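Local coordinates for beta-glucosidase (Chaetomella raphigera, PDB 6JXG), which probably hydrolyses terminal, non-reducing beta-D-glucosyl residues with release of beta-D-glucose, as a secreted family 3 glycoside hydrolase of cellulose degradation, at residues Ser538-Thr542 and Asp558-Phe562. Numbering follows the deposited sequence.
Sequences SDYGT and DYRHF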
# COMPACT_ATOMS: atom_id res chain seq x y z
N SER A 538 -12.38 2.37 -20.19
CA SER A 538 -13.79 2.07 -19.83
C SER A 538 -14.00 0.63 -19.33
O SER A 538 -14.97 0.35 -18.67
CB SER A 538 -14.72 2.37 -21.05
OG SER A 538 -14.32 1.57 -22.14
N ASP A 539 -13.08 -0.28 -19.67
CA ASP A 539 -13.08 -1.65 -19.21
C ASP A 539 -12.99 -1.81 -17.68
O ASP A 539 -13.43 -2.84 -17.16
CB ASP A 539 -11.91 -2.44 -19.84
CG ASP A 539 -12.12 -2.76 -21.37
OD1 ASP A 539 -13.26 -2.56 -21.89
OD2 ASP A 539 -11.15 -3.25 -21.98
N TYR A 540 -12.39 -0.85 -16.96
CA TYR A 540 -12.31 -1.01 -15.45
C TYR A 540 -13.69 -0.94 -14.83
O TYR A 540 -13.94 -1.52 -13.76
CB TYR A 540 -11.39 0.01 -14.76
CG TYR A 540 -10.00 -0.20 -15.11
CD1 TYR A 540 -9.21 -1.08 -14.38
CD2 TYR A 540 -9.43 0.47 -16.16
CE1 TYR A 540 -7.90 -1.27 -14.71
CE2 TYR A 540 -8.10 0.26 -16.52
CZ TYR A 540 -7.35 -0.63 -15.83
OH TYR A 540 -6.05 -0.87 -16.18
N GLY A 541 -14.64 -0.26 -15.51
CA GLY A 541 -15.98 -0.10 -14.97
C GLY A 541 -16.08 0.83 -13.79
O GLY A 541 -17.13 0.90 -13.15
N THR A 542 -14.96 1.46 -13.43
CA THR A 542 -14.91 2.50 -12.36
C THR A 542 -14.21 3.70 -12.92
O THR A 542 -13.42 3.61 -13.88
CB THR A 542 -14.15 2.06 -11.15
OG1 THR A 542 -12.85 1.56 -11.54
CG2 THR A 542 -14.86 0.98 -10.43
N ASP A 558 -11.39 -4.25 -10.18
CA ASP A 558 -10.24 -4.76 -10.85
C ASP A 558 -10.56 -6.12 -11.53
O ASP A 558 -11.59 -6.25 -12.20
CB ASP A 558 -8.99 -4.78 -9.91
CG ASP A 558 -7.67 -4.87 -10.69
OD1 ASP A 558 -7.06 -3.84 -11.16
OD2 ASP A 558 -7.24 -6.02 -10.81
N TYR A 559 -9.71 -7.12 -11.36
CA TYR A 559 -9.85 -8.39 -12.12
C TYR A 559 -11.16 -9.12 -11.89
O TYR A 559 -11.60 -9.88 -12.75
CB TYR A 559 -8.66 -9.35 -11.88
CG TYR A 559 -8.58 -9.96 -10.48
CD1 TYR A 559 -9.01 -11.24 -10.24
CD2 TYR A 559 -8.06 -9.23 -9.40
CE1 TYR A 559 -8.98 -11.82 -8.99
CE2 TYR A 559 -7.95 -9.83 -8.17
CZ TYR A 559 -8.45 -11.10 -7.95
OH TYR A 559 -8.39 -11.66 -6.68
N ARG A 560 -11.75 -8.96 -10.71
CA ARG A 560 -13.07 -9.51 -10.41
C ARG A 560 -14.10 -9.04 -11.45
O ARG A 560 -14.94 -9.83 -11.89
CB ARG A 560 -13.51 -9.06 -9.02
CG ARG A 560 -12.69 -9.64 -7.86
CD ARG A 560 -12.91 -8.81 -6.57
NE ARG A 560 -12.66 -9.63 -5.36
CZ ARG A 560 -11.45 -9.94 -4.90
NH1 ARG A 560 -10.39 -9.45 -5.52
NH2 ARG A 560 -11.30 -10.80 -3.87
N HIS A 561 -14.03 -7.78 -11.84
CA HIS A 561 -14.86 -7.25 -12.92
C HIS A 561 -14.53 -7.79 -14.29
O HIS A 561 -15.44 -8.23 -15.03
CB HIS A 561 -14.83 -5.73 -12.93
CG HIS A 561 -15.45 -5.11 -14.14
ND1 HIS A 561 -16.80 -5.13 -14.41
CD2 HIS A 561 -14.87 -4.38 -15.13
CE1 HIS A 561 -17.02 -4.47 -15.54
NE2 HIS A 561 -15.87 -4.00 -15.98
N PHE A 562 -13.27 -7.76 -14.64
CA PHE A 562 -12.84 -8.29 -15.95
C PHE A 562 -13.32 -9.73 -16.06
O PHE A 562 -13.85 -10.13 -17.15
CB PHE A 562 -11.34 -8.15 -16.18
CG PHE A 562 -10.88 -6.74 -16.35
CD1 PHE A 562 -10.61 -6.24 -17.60
CD2 PHE A 562 -10.74 -5.87 -15.24
CE1 PHE A 562 -10.18 -4.96 -17.78
CE2 PHE A 562 -10.37 -4.54 -15.43
CZ PHE A 562 -10.07 -4.08 -16.71
O HOH W 1 -16.54 -2.04 -18.05
O HOH W 2 -12.20 -2.07 -11.72
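Phe562 turns its ring edge to the face of Tyr540 in a T-shaped stack, ring centroids 5.4 Å apart and planes at 83°. Phe562 CZ stands 3.9 Å above the tyrosine plane, offset toward the rim, and CE2 lies 3.8 Å from Tyr540 CD1. With CG anti to its own carbonyl carbon (chi1 -69°), Phe562 also reaches back to Asp539: CE1 packs 3.7 Å from Asp539 CB, and the carbonyl O of Asp539 sits over one ring face, toward the rim. With an alanine here, the Tyr540 face would probably lose its aromatic partner and a gap would open beside the Asp539 backbone.

Polar contacts rely on His561 and two waters. CG anti to the backbone N (chi1 169°) brings the imidazole edge to the turn, with His561 CD2 2.9 Å from Asp539 O and 3.3 Å from Tyr540 O. One water donates to Ser538 O and hydrogen-bonds His561 NE2 at 2.9 Å, meeting the imidazole at its edge, in the ring plane. The second accepts from Asp558 N at 2.8 Å and donates to Tyr540 O, tying the turn to the residue just ahead of the helix. At the far end of the ring, Thr532 O and Ala534 N hold the Tyr540 hydroxyl, while Asp558 OD2 bonds Thr532 OG1.

Gly541, at positive phi, passes close to the imidazole, and a CB there would run into His561 NE2. Within the C-terminal family 3 region, this is loop-to-helix packing: an aromatic T-stack and water bridges fasten a loop turn, closed by the Gly541 N to Ser538 O bond, to the first turn of helix 559-564.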